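Local atomic coordinates of amidase, hydantoinase/carbamoylase family (PDB entry 6C0D), a protein that probably hydrolyses N-carbamoyl-L-amino acids as a zinc-binding, homodimeric amidase of the peptidase M20 family. Residues G200-A205 / M359-G364; V217-F222 / H291-D296; E221-F226 / I327-A332; A297-L302 / E333-M338. All blocks are in the same frame, centred on the assembly; numbering follows the deposited sequence. Where two conformers were deposited one is given.

Interaction 1: G200-A205 / M359-G364; sequences GGRLEA and MHMPSG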
loop_
_atom_site.group_PDB
_atom_site.type_symbol
_atom_site.label_atom_id
_atom_site.label_comp_id
_atom_site.label_asym_id
_atom_site.label_seq_id
_atom_site.Cartn_x
_atom_site.Cartn_y
_atom_site.Cartn_z
ATOM N N GLY A 200 13.474 -20.304 -9.769
ATOM C CA GLY A 200 12.469 -19.395 -10.307
ATOM C C GLY A 200 11.388 -20.076 -11.122
ATOM O O GLY A 200 10.203 -19.745 -10.998
ATOM N N GLY A 201 11.775 -21.020 -11.976
ATOM C CA GLY A 201 10.760 -21.842 -12.594
ATOM C C GLY A 201 10.937 -22.238 -14.045
ATOM O O GLY A 201 10.343 -23.235 -14.451
ATOM N N ARG A 202 11.720 -21.501 -14.840
ATOM C CA ARG A 202 11.804 -21.809 -16.268
ATOM C C ARG A 202 12.377 -23.202 -16.493
ATOM O O ARG A 202 11.790 -24.026 -17.207
ATOM C CB ARG A 202 12.638 -20.762 -16.999
ATOM C CG ARG A 202 13.001 -21.144 -18.438
ATOM C CD ARG A 202 11.804 -21.086 -19.376
ATOM N NE ARG A 202 11.561 -19.735 -19.876
ATOM C CZ ARG A 202 10.383 -19.295 -20.318
ATOM N NH1 ARG A 202 10.263 -18.045 -20.749
ATOM N NH2 ARG A 202 9.322 -20.094 -20.314
ATOM N N LEU A 203 13.502 -23.494 -15.863
ATOM C CA LEU A 203 14.051 -24.835 -15.929
ATOM C C LEU A 203 13.051 -25.853 -15.390
ATOM O O LEU A 203 12.755 -26.858 -16.049
ATOM C CB LEU A 203 15.380 -24.848 -15.171
ATOM C CG LEU A 203 16.446 -25.859 -15.544
ATOM C CD1 LEU A 203 16.686 -25.973 -17.041
ATOM C CD2 LEU A 203 17.702 -25.550 -14.793
ATOM N N GLU A 204 12.446 -25.570 -14.226
ATOM C CA GLU A 204 11.424 -26.469 -13.682
ATOM C C GLU A 204 10.201 -26.556 -14.587
ATOM O O GLU A 204 9.691 -27.649 -14.855
ATOM C CB GLU A 204 10.994 -26.029 -12.281
ATOM C CG GLU A 204 9.739 -26.770 -11.802
ATOM C CD GLU A 204 9.157 -26.222 -10.510
ATOM O OE1 GLU A 204 9.474 -26.768 -9.431
ATOM O OE2 GLU A 204 8.380 -25.246 -10.575
ATOM N N ALA A 205 9.693 -25.411 -15.055
ATOM C CA ALA A 205 8.501 -25.446 -15.894
ATOM C C ALA A 205 8.725 -26.245 -17.171
ATOM O O ALA A 205 7.772 -26.823 -17.705
ATOM C CB ALA A 205 8.040 -24.029 -16.243
ATOM N N MET A 359 18.709 -27.120 -21.792
ATOM C CA MET A 359 18.295 -26.026 -22.676
ATOM C C MET A 359 19.172 -24.802 -22.447
ATOM O O MET A 359 19.742 -24.614 -21.371
ATOM C CB MET A 359 16.827 -25.617 -22.462
ATOM C CG MET A 359 16.551 -25.123 -21.024
ATOM S SD MET A 359 14.787 -24.902 -20.597
ATOM C CE MET A 359 14.466 -23.360 -21.414
ATOM N N HIS A 360 19.258 -23.956 -23.474
ATOM C CA HIS A 360 19.755 -22.597 -23.289
ATOM C C HIS A 360 18.672 -21.736 -22.647
ATOM O O HIS A 360 17.474 -21.911 -22.902
ATOM C CB HIS A 360 20.138 -21.956 -24.629
ATOM C CG HIS A 360 21.389 -22.506 -25.242
ATOM N ND1 HIS A 360 21.374 -23.486 -26.207
ATOM C CD2 HIS A 360 22.690 -22.170 -25.061
ATOM C CE1 HIS A 360 22.615 -23.755 -26.578
ATOM N NE2 HIS A 360 23.434 -22.968 -25.898
ATOM N N MET A 361 19.105 -20.764 -21.843
ATOM C CA MET A 361 18.145 -19.881 -21.175
ATOM C C MET A 361 18.879 -18.687 -20.587
ATOM O O MET A 361 20.054 -18.803 -20.230
ATOM C CB MET A 361 17.412 -20.628 -20.044
ATOM C CG MET A 361 18.420 -21.228 -19.039
ATOM S SD MET A 361 17.585 -22.228 -17.759
ATOM C CE MET A 361 16.765 -20.944 -16.821
ATOM N N PRO A 362 18.226 -17.538 -20.456
ATOM C CA PRO A 362 18.843 -16.428 -19.730
ATOM C C PRO A 362 18.786 -16.679 -18.233
ATOM O O PRO A 362 17.994 -17.499 -17.744
ATOM C CB PRO A 362 17.968 -15.231 -20.118
ATOM C CG PRO A 362 16.576 -15.874 -20.261
ATOM C CD PRO A 362 16.860 -17.213 -20.919
ATOM N N SER A 363 19.633 -15.948 -17.507
ATOM C CA SER A 363 19.526 -15.851 -16.058
ATOM C C SER A 363 18.714 -14.614 -15.701
ATOM O O SER A 363 19.154 -13.485 -15.951
ATOM C CB SER A 363 20.898 -15.781 -15.387
ATOM O OG SER A 363 20.725 -15.471 -14.007
ATOM N N GLY A 364 17.547 -14.818 -15.080
ATOM C CA GLY A 364 16.746 -13.675 -14.681
ATOM C C GLY A 364 17.222 -12.983 -13.423
ATOM O O GLY A 364 16.686 -11.929 -13.063
#
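R202 and L203, in the first turn of helix 202-206, meet the thioether chains of M359 and M361, alternate residues that leave strand 358-363 on the same side. Both methionines place CG between the backbone N and the carbonyl carbon (chi1 61° in M359, 56° in M361), run extended through SD and bend only at the last torsion, so their methyl ends turn alike. M359 CE lies 4.0 Å from R202 CG, the two chains crossing at about a right angle; M361 CE reaches the same R202 CG at 4.1 Å while its chain slides past the arginine in the opposite direction. On L203 one branch does the touching: CD1 is 3.9 Å from M361 SD and 4.1 Å from M359 CG. The contact is therefore made by methyls, methylenes and sulfur. R202 uses its aliphatic part here; its chain bends at chi2 and chi3, and its NH1 forms a salt bridge with D266. G201 is the N-cap residue of the helix. Strand 358-363 pairs in parallel with strand 210-227, while F382 of strand 378-384 packs against both L203 and M361, and P237 of the second subunit packs on R202.

Interaction 2: V217-F222 / H291-D296; sequences VGIREF and HLQFRD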
loop_
_atom_site.group_PDB
_atom_site.type_symbol
_atom_site.label_atom_id
_atom_site.label_comp_id
_atom_site.label_asym_id
_atom_site.label_seq_id
_atom_site.Cartn_x
_atom_site.Cartn_y
_atom_site.Cartn_z
ATOM N N VAL A 217 20.324 -11.036 -17.346
ATOM C CA VAL A 217 19.456 -9.963 -17.844
ATOM C C VAL A 217 19.880 -8.626 -17.251
ATOM O O VAL A 217 20.436 -8.551 -16.147
ATOM C CB VAL A 217 17.971 -10.241 -17.522
ATOM C CG1 VAL A 217 17.471 -11.493 -18.276
ATOM C CG2 VAL A 217 17.797 -10.388 -16.013
ATOM N N GLY A 218 19.656 -7.553 -18.019
ATOM C CA GLY A 218 19.731 -6.222 -17.458
ATOM C C GLY A 218 18.470 -5.891 -16.671
ATOM O O GLY A 218 17.454 -6.581 -16.788
ATOM N N ILE A 219 18.546 -4.837 -15.855
ATOM C CA ILE A 219 17.469 -4.477 -14.921
ATOM C C ILE A 219 17.219 -2.971 -14.961
ATOM O O ILE A 219 18.163 -2.175 -15.054
ATOM C CB ILE A 219 17.807 -4.915 -13.477
ATOM C CG1 ILE A 219 18.133 -6.424 -13.438
ATOM C CG2 ILE A 219 16.607 -4.634 -12.535
ATOM C CD1 ILE A 219 18.726 -6.918 -12.120
ATOM N N ARG A 220 15.936 -2.577 -14.864
ATOM C CA ARG A 220 15.555 -1.195 -14.611
ATOM C C ARG A 220 14.550 -1.168 -13.469
ATOM O O ARG A 220 13.710 -2.069 -13.354
ATOM C CB ARG A 220 14.932 -0.529 -15.843
ATOM C CG ARG A 220 15.916 -0.276 -16.967
ATOM C CD ARG A 220 16.973 0.759 -16.560
ATOM N NE ARG A 220 17.812 1.114 -17.706
ATOM C CZ ARG A 220 18.832 0.379 -18.156
ATOM N NH1 ARG A 220 19.194 -0.752 -17.549
ATOM N NH2 ARG A 220 19.503 0.788 -19.217
ATOM N N GLU A 221 14.657 -0.141 -12.624
ATOM C CA GLU A 221 13.694 0.090 -11.551
ATOM C C GLU A 221 13.276 1.550 -11.565
ATOM O O GLU A 221 14.101 2.432 -11.804
ATOM C CB GLU A 221 14.292 -0.285 -10.193
ATOM C CG GLU A 221 14.440 -1.812 -10.057
ATOM C CD GLU A 221 15.119 -2.238 -8.779
ATOM O OE1 GLU A 221 15.888 -1.440 -8.205
ATOM O OE2 GLU A 221 14.881 -3.375 -8.347
ATOM N N PHE A 222 11.986 1.795 -11.316
ATOM C CA PHE A 222 11.446 3.145 -11.289
ATOM C C PHE A 222 10.405 3.249 -10.190
ATOM O O PHE A 222 9.738 2.264 -9.848
ATOM C CB PHE A 222 10.765 3.522 -12.606
ATOM C CG PHE A 222 11.711 3.643 -13.767
ATOM C CD1 PHE A 222 12.278 4.868 -14.085
ATOM C CD2 PHE A 222 11.995 2.545 -14.563
ATOM C CE1 PHE A 222 13.141 4.991 -15.158
ATOM C CE2 PHE A 222 12.881 2.657 -15.639
ATOM C CZ PHE A 222 13.439 3.889 -15.939
ATOM N N HIS A 291 5.921 1.014 -7.513
ATOM C CA HIS A 291 7.283 0.606 -7.820
ATOM C C HIS A 291 7.239 -0.374 -8.986
ATOM O O HIS A 291 6.453 -1.333 -8.965
ATOM C CB HIS A 291 7.939 -0.032 -6.595
ATOM C CG HIS A 291 8.066 0.903 -5.430
ATOM N ND1 HIS A 291 8.928 0.673 -4.379
ATOM C CD2 HIS A 291 7.438 2.069 -5.152
ATOM C CE1 HIS A 291 8.836 1.669 -3.513
ATOM N NE2 HIS A 291 7.940 2.528 -3.960
ATOM N N LEU A 292 8.057 -0.115 -10.011
ATOM C CA LEU A 292 8.079 -0.890 -11.241
ATOM C C LEU A 292 9.492 -1.409 -11.470
ATOM O O LEU A 292 10.462 -0.654 -11.339
ATOM C CB LEU A 292 7.659 -0.040 -12.450
ATOM C CG LEU A 292 7.751 -0.697 -13.829
ATOM C CD1 LEU A 292 6.644 -1.757 -13.962
ATOM C CD2 LEU A 292 7.635 0.336 -14.936
ATOM N N GLN A 293 9.602 -2.687 -11.809
ATOM C CA GLN A 293 10.881 -3.272 -12.200
ATOM C C GLN A 293 10.685 -3.938 -13.548
ATOM O O GLN A 293 9.605 -4.455 -13.826
ATOM C CB GLN A 293 11.351 -4.313 -11.178
ATOM C CG GLN A 293 12.720 -4.932 -11.483
ATOM C CD GLN A 293 13.051 -6.014 -10.472
ATOM O OE1 GLN A 293 12.738 -7.180 -10.681
ATOM N NE2 GLN A 293 13.650 -5.619 -9.349
ATOM N N PHE A 294 11.718 -3.930 -14.393
ATOM C CA PHE A 294 11.647 -4.794 -15.563
ATOM C C PHE A 294 13.049 -5.259 -15.938
ATOM O O PHE A 294 14.058 -4.638 -15.579
ATOM C CB PHE A 294 10.920 -4.146 -16.763
ATOM C CG PHE A 294 11.449 -2.794 -17.194
ATOM C CD1 PHE A 294 10.918 -1.625 -16.650
ATOM C CD2 PHE A 294 12.408 -2.689 -18.208
ATOM C CE1 PHE A 294 11.362 -0.369 -17.076
ATOM C CE2 PHE A 294 12.861 -1.424 -18.641
ATOM C CZ PHE A 294 12.332 -0.269 -18.074
ATOM N N ARG A 295 13.093 -6.406 -16.616
ATOM C CA ARG A 295 14.355 -7.067 -16.945
ATOM C C ARG A 295 14.261 -7.682 -18.325
ATOM O O ARG A 295 13.199 -8.158 -18.730
ATOM C CB ARG A 295 14.715 -8.186 -15.949
ATOM C CG ARG A 295 14.607 -7.777 -14.479
ATOM C CD ARG A 295 15.194 -8.856 -13.559
ATOM N NE ARG A 295 14.794 -8.634 -12.167
ATOM C CZ ARG A 295 15.483 -9.050 -11.109
ATOM N NH1 ARG A 295 16.624 -9.710 -11.278
ATOM N NH2 ARG A 295 15.046 -8.786 -9.881
ATOM N N ASP A 296 15.395 -7.703 -19.031
ATOM C CA ASP A 296 15.441 -8.359 -20.323
ATOM C C ASP A 296 16.902 -8.630 -20.678
ATOM O O ASP A 296 17.802 -7.907 -20.251
ATOM C CB ASP A 296 14.776 -7.510 -21.407
ATOM C CG ASP A 296 14.399 -8.330 -22.624
ATOM O OD1 ASP A 296 13.420 -9.108 -22.524
ATOM O OD2 ASP A 296 15.099 -8.235 -23.664
#
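E221 and Q293, a non-hydrogen-bonded antiparallel pair, are joined through their side chains: Q293 NE2 donates to E221 OE2 at 2.7 Å, E221 OE2 accepting through its anti lone pair, with carboxylate and amide only 15° from coplanar. S282 OG of the second subunit also bonds to this NE2. The amide oxygen is taken from within its own strand: R295 approaches side-on, NE and NH2 both 2.9 Å from Q293 OE1 and both on one face of the amide plane, though the oxygen lies in the guanidinium plane. R295 NH1 also meets the sulfonate of a bound HEPES buffer molecule, and I219 CD1 lies over one guanidinium face. Backbone polar groups are paired reciprocally at G218-D296, R220-F294 and F222-L292. On the face bearing R220, F222, L292 and F294, R220 CB sits over the F294 ring, 3.7 Å from its centroid, while F294 CE1 comes to the edge of F222. The guanidinium of R220 is well supplied: NH1 donates to I219 O at 3.1 Å, NE pairs with E306 and NH2 with E334. D296 is held by T267, N298 and R301. The antiparallel sheet, backed on one face by helices and partly covered on the other by the second subunit, is consistent with the dimerisation domain of M20 enzymes.

Interaction 3: E221-F226 / I327-A332; sequences EFQLRF and IACEGA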
loop_
_atom_site.group_PDB
_atom_site.type_symbol
_atom_site.label_atom_id
_atom_site.label_comp_id
_atom_site.label_asym_id
_atom_site.label_seq_id
_atom_site.Cartn_x
_atom_site.Cartn_y
_atom_site.Cartn_z
ATOM N N GLU A 221 14.657 -0.141 -12.624
ATOM C CA GLU A 221 13.694 0.090 -11.551
ATOM C C GLU A 221 13.276 1.550 -11.565
ATOM O O GLU A 221 14.101 2.432 -11.804
ATOM C CB GLU A 221 14.292 -0.285 -10.193
ATOM C CG GLU A 221 14.440 -1.812 -10.057
ATOM C CD GLU A 221 15.119 -2.238 -8.779
ATOM O OE1 GLU A 221 15.888 -1.440 -8.205
ATOM O OE2 GLU A 221 14.881 -3.375 -8.347
ATOM N N PHE A 222 11.986 1.795 -11.316
ATOM C CA PHE A 222 11.446 3.145 -11.289
ATOM C C PHE A 222 10.405 3.249 -10.190
ATOM O O PHE A 222 9.738 2.264 -9.848
ATOM C CB PHE A 222 10.765 3.522 -12.606
ATOM C CG PHE A 222 11.711 3.643 -13.767
ATOM C CD1 PHE A 222 12.278 4.868 -14.085
ATOM C CD2 PHE A 222 11.995 2.545 -14.563
ATOM C CE1 PHE A 222 13.141 4.991 -15.158
ATOM C CE2 PHE A 222 12.881 2.657 -15.639
ATOM C CZ PHE A 222 13.439 3.889 -15.939
ATOM N N GLN A 223 10.263 4.456 -9.655
ATOM C CA GLN A 223 9.049 4.834 -8.950
ATOM C C GLN A 223 8.229 5.707 -9.877
ATOM O O GLN A 223 8.766 6.555 -10.598
ATOM C CB GLN A 223 9.336 5.620 -7.673
ATOM C CG GLN A 223 9.910 4.845 -6.525
ATOM C CD GLN A 223 9.950 5.687 -5.268
ATOM O OE1 GLN A 223 9.339 6.758 -5.211
ATOM N NE2 GLN A 223 10.667 5.217 -4.258
ATOM N N LEU A 224 6.929 5.507 -9.863
ATOM C CA LEU A 224 6.022 6.343 -10.628
ATOM C C LEU A 224 5.021 6.941 -9.654
ATOM O O LEU A 224 4.265 6.203 -9.006
ATOM C CB LEU A 224 5.333 5.527 -11.712
ATOM C CG LEU A 224 4.432 6.304 -12.653
ATOM C CD1 LEU A 224 5.211 7.373 -13.419
ATOM C CD2 LEU A 224 3.856 5.302 -13.583
ATOM N N ARG A 225 5.047 8.267 -9.528
ATOM C CA ARG A 225 4.192 9.007 -8.608
ATOM C C ARG A 225 3.044 9.649 -9.365
ATOM O O ARG A 225 3.222 10.115 -10.494
ATOM C CB ARG A 225 4.973 10.110 -7.886
ATOM C CG ARG A 225 6.045 9.636 -6.926
ATOM C CD ARG A 225 6.725 10.841 -6.263
ATOM N NE ARG A 225 7.797 10.439 -5.355
ATOM C CZ ARG A 225 8.807 11.225 -4.993
ATOM N NH1 ARG A 225 8.895 12.456 -5.476
ATOM N NH2 ARG A 225 9.740 10.772 -4.164
ATOM N N PHE A 226 1.879 9.703 -8.721
ATOM C CA PHE A 226 0.683 10.323 -9.270
ATOM C C PHE A 226 0.215 11.375 -8.285
ATOM O O PHE A 226 0.088 11.090 -7.090
ATOM C CB PHE A 226 -0.404 9.273 -9.526
ATOM C CG PHE A 226 0.006 8.290 -10.568
ATOM C CD1 PHE A 226 0.789 7.191 -10.229
ATOM C CD2 PHE A 226 -0.310 8.511 -11.898
ATOM C CE1 PHE A 226 1.219 6.286 -11.200
ATOM C CE2 PHE A 226 0.117 7.611 -12.885
ATOM C CZ PHE A 226 0.886 6.499 -12.529
ATOM N N ILE A 327 10.530 8.518 -11.656
ATOM C CA ILE A 327 11.785 8.670 -10.919
ATOM C C ILE A 327 12.631 7.425 -11.137
ATOM O O ILE A 327 12.228 6.321 -10.755
ATOM C CB ILE A 327 11.546 8.894 -9.419
ATOM C CG1 ILE A 327 10.618 10.096 -9.223
ATOM C CG2 ILE A 327 12.866 9.120 -8.712
ATOM C CD1 ILE A 327 9.910 10.079 -7.921
ATOM N N ALA A 328 13.800 7.598 -11.742
ATOM C CA ALA A 328 14.696 6.459 -11.925
ATOM C C ALA A 328 15.340 6.092 -10.593
ATOM O O ALA A 328 15.699 6.965 -9.801
ATOM C CB ALA A 328 15.782 6.786 -12.957
ATOM N N CYS A 329 15.452 4.798 -10.328
ATOM C CA CYS A 329 16.148 4.326 -9.140
ATOM C C CYS A 329 17.597 4.020 -9.468
ATOM O O CYS A 329 17.924 3.579 -10.574
ATOM C CB CYS A 329 15.487 3.069 -8.581
ATOM S SG CYS A 329 13.797 3.362 -8.130
ATOM N N GLU A 330 18.470 4.254 -8.491
ATOM C CA GLU A 330 19.875 3.926 -8.686
ATOM C C GLU A 330 20.031 2.421 -8.876
ATOM O O GLU A 330 19.205 1.624 -8.418
ATOM C CB GLU A 330 20.704 4.410 -7.495
ATOM N N GLY A 331 21.080 2.036 -9.599
ATOM C CA GLY A 331 21.443 0.644 -9.739
ATOM C C GLY A 331 20.940 -0.060 -10.980
ATOM O O GLY A 331 20.833 -1.291 -10.961
ATOM N N ALA A 332 20.620 0.669 -12.046
ATOM C CA ALA A 332 20.309 0.032 -13.322
ATOM C C ALA A 332 21.477 -0.848 -13.772
ATOM O O ALA A 332 22.643 -0.535 -13.531
ATOM C CB ALA A 332 20.019 1.097 -14.386
HETATM O O HOH W 1 17.239 1.239 -12.338
#
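Q223 and I327 form a hydrogen-bonded antiparallel pair: Q223 N donates to I327 O at 2.9 Å and I327 N to Q223 O at 2.8 Å. One residue along, F222 faces A328 in a non-hydrogen-bonded pair, and C329 N then reaches back to E221 O at 3.1 Å. Side chains fill in round this short backbone seam. I327 CD1 lies over the centre of the R225 guanidinium, 3.3 Å from R225 CZ; R225 reaches that methyl because its chain is extended from CG to NE and runs across the isoleucine. On the other face, F222 CD1 comes within 3.6 Å of A328 CA, and its CE1 also touches the A328 methyl. C329 packs its CB against E221 CB at 3.9 Å, with SG alongside the backbone of 221-223.

At C329 a water links the two chains: it accepts from E221 N and donates to C329 O, joining the two backbones. Further out, L309 of helix 299-317 and L326 pack on F222, R225 NH1 has a long, weak ion pair with E325, and F281 of the second subunit packs on both E221 and C329. This is short antiparallel pairing between strand 323-328 and strand 210-227, which pairs with strand 283-296 along its other edge. The three strands with their helical backing are consistent with the alpha/beta layering of the M20 dimerisation domain.

Interaction 4: A297-L302 / E333-M338; sequences ANPNRL and EEPVTM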
loop_
_atom_site.group_PDB
_atom_site.type_symbol
_atom_site.label_atom_id
_atom_site.label_comp_id
_atom_site.label_asym_id
_atom_site.label_seq_id
_atom_site.Cartn_x
_atom_site.Cartn_y
_atom_site.Cartn_z
ATOM N N ALA A 297 17.117 -9.673 -21.473
ATOM C CA ALA A 297 18.473 -9.998 -21.922
ATOM C C ALA A 297 18.924 -9.171 -23.116
ATOM O O ALA A 297 20.125 -9.165 -23.433
ATOM C CB ALA A 297 18.548 -11.480 -22.302
ATOM N N ASN A 298 17.996 -8.497 -23.803
ATOM C CA ASN A 298 18.304 -7.808 -25.048
ATOM C C ASN A 298 18.452 -6.313 -24.783
ATOM O O ASN A 298 17.458 -5.654 -24.419
ATOM C CB ASN A 298 17.201 -8.071 -26.077
ATOM C CG ASN A 298 17.543 -7.525 -27.463
ATOM O OD1 ASN A 298 17.661 -6.327 -27.654
ATOM N ND2 ASN A 298 17.687 -8.417 -28.434
ATOM N N PRO A 299 19.645 -5.730 -24.927
ATOM C CA PRO A 299 19.790 -4.312 -24.566
ATOM C C PRO A 299 18.900 -3.390 -25.381
ATOM O O PRO A 299 18.403 -2.393 -24.840
ATOM C CB PRO A 299 21.289 -4.035 -24.809
ATOM C CG PRO A 299 21.760 -5.140 -25.675
ATOM C CD PRO A 299 20.928 -6.335 -25.361
ATOM N N ASN A 300 18.693 -3.678 -26.673
ATOM C CA ASN A 300 17.804 -2.837 -27.472
ATOM C C ASN A 300 16.391 -2.848 -26.903
ATOM O O ASN A 300 15.732 -1.801 -26.827
ATOM C CB ASN A 300 17.774 -3.309 -28.925
ATOM C CG ASN A 300 18.956 -2.800 -29.735
ATOM O OD1 ASN A 300 19.683 -1.910 -29.297
ATOM N ND2 ASN A 300 19.128 -3.342 -30.936
ATOM N N ARG A 301 15.905 -4.026 -26.522
ATOM C CA ARG A 301 14.550 -4.112 -25.971
ATOM C C ARG A 301 14.466 -3.415 -24.626
ATOM O O ARG A 301 13.493 -2.700 -24.343
ATOM C CB ARG A 301 14.119 -5.568 -25.822
ATOM C CG ARG A 301 12.668 -5.677 -25.293
ATOM C CD ARG A 301 12.236 -7.123 -25.037
ATOM N NE ARG A 301 12.021 -7.827 -26.300
ATOM C CZ ARG A 301 12.853 -8.726 -26.814
ATOM N NH1 ARG A 301 13.968 -9.062 -26.171
ATOM N NH2 ARG A 301 12.558 -9.300 -27.974
ATOM N N LEU A 302 15.475 -3.622 -23.780
ATOM C CA LEU A 302 15.470 -2.999 -22.461
ATOM C C LEU A 302 15.414 -1.485 -22.583
ATOM O O LEU A 302 14.664 -0.824 -21.854
ATOM C CB LEU A 302 16.707 -3.445 -21.683
ATOM C CG LEU A 302 16.819 -3.159 -20.190
ATOM C CD1 LEU A 302 15.682 -3.838 -19.382
ATOM C CD2 LEU A 302 18.205 -3.646 -19.719
ATOM N N GLU A 333 21.162 -1.943 -14.448
ATOM C CA GLU A 333 22.183 -2.866 -14.927
ATOM C C GLU A 333 21.928 -3.180 -16.393
ATOM O O GLU A 333 20.774 -3.249 -16.826
ATOM C CB GLU A 333 22.195 -4.155 -14.086
ATOM C CG GLU A 333 22.550 -3.934 -12.622
ATOM C CD GLU A 333 22.392 -5.193 -11.762
ATOM O OE1 GLU A 333 22.047 -6.264 -12.307
ATOM O OE2 GLU A 333 22.615 -5.109 -10.534
ATOM N N GLU A 334 23.027 -3.342 -17.178
ATOM C CA GLU A 334 22.892 -3.767 -18.560
ATOM C C GLU A 334 22.943 -5.287 -18.638
ATOM O O GLU A 334 23.502 -5.937 -17.749
ATOM C CB GLU A 334 24.024 -3.169 -19.407
ATOM C CG GLU A 334 23.948 -1.632 -19.529
ATOM C CD GLU A 334 22.589 -1.196 -20.055
ATOM O OE1 GLU A 334 22.322 -1.427 -21.250
ATOM O OE2 GLU A 334 21.775 -0.662 -19.272
ATOM N N PRO A 335 22.375 -5.887 -19.687
ATOM C CA PRO A 335 22.585 -7.327 -19.907
ATOM C C PRO A 335 24.070 -7.634 -20.046
ATOM O O PRO A 335 24.859 -6.814 -20.530
ATOM C CB PRO A 335 21.843 -7.607 -21.220
ATOM C CG PRO A 335 20.836 -6.415 -21.374
ATOM C CD PRO A 335 21.583 -5.258 -20.763
ATOM N N VAL A 336 24.449 -8.834 -19.614
ATOM C CA VAL A 336 25.843 -9.279 -19.663
ATOM C C VAL A 336 25.840 -10.663 -20.296
ATOM O O VAL A 336 25.294 -11.610 -19.718
ATOM C CB VAL A 336 26.507 -9.300 -18.276
ATOM C CG1 VAL A 336 27.910 -9.932 -18.373
ATOM C CG2 VAL A 336 26.632 -7.871 -17.708
ATOM N N THR A 337 26.428 -10.784 -21.488
ATOM C CA THR A 337 26.398 -12.077 -22.168
ATOM C C THR A 337 27.448 -13.009 -21.584
ATOM O O THR A 337 28.534 -12.581 -21.187
ATOM C CB THR A 337 26.650 -11.913 -23.668
ATOM O OG1 THR A 337 27.976 -11.428 -23.849
ATOM C CG2 THR A 337 25.688 -10.904 -24.269
ATOM N N MET A 338 27.123 -14.300 -21.551
ATOM C CA MET A 338 28.120 -15.292 -21.195
ATOM C C MET A 338 28.939 -15.640 -22.431
ATOM O O MET A 338 28.448 -15.566 -23.562
ATOM C CB MET A 338 27.458 -16.546 -20.618
ATOM C CG MET A 338 26.604 -16.264 -19.355
ATOM S SD MET A 338 27.557 -15.794 -17.912
ATOM C CE MET A 338 27.559 -13.962 -18.009
#
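P335 wedges its ring against the start of helix 299-317, touching A297, P299 and L302. The tightest approach is to the backbone: P335 CB lies 3.2 Å from A297 O, with CG also close to that oxygen. L302 closes the buried side. Its chi1 of -168° turns the branched end toward P335, where L302 CD2 lies 3.9 Å from P335 CD and at the same distance from E333 O. The helix start is fixed from within by an N-cap: N298 OD1 accepts from R301 N at 3.1 Å, and N298 O takes the first helical bond, from L302 N. The cap thus marks the turn between strand 283-296 and the helix that follows it, a strand-to-helix passage within the alpha/beta layering of this part of the fold. Toward the surface the contact thins out. P299 CD meets P335 CG at 4.0 Å, the two rings set at a slant, and P299 is an exposed residue in the assembly. E334 is exposed too, yet its OE1 is held by H303 NE2. After P335 the chain leaves the helix, and V336 and M338 make backbone hydrogen bonds to I216 and T214 of strand 210-227.

In the fold
Interaction 2 is the buried one of the four; interaction 1 is partly buried, and interactions 3 and 4 lie at the surface. Strand 210-227 unites them: it is one partner in interactions 2 and 3, which share E221 and F222, with their partner strands along its two edges, and it pairs with strands 358-363 and 336-337 of interactions 1 and 4. Chemistry follows place: backbone pairing dominates 2 and 3, with a bridging water in the more open 3, whereas 1 and 4 are mainly packing of a helix start against a strand or loop, in 4 partly against a backbone carbonyl. Side-chain salt bridges tie 2 to 4, and S363 O probably bonds V217 N between 1 and 2.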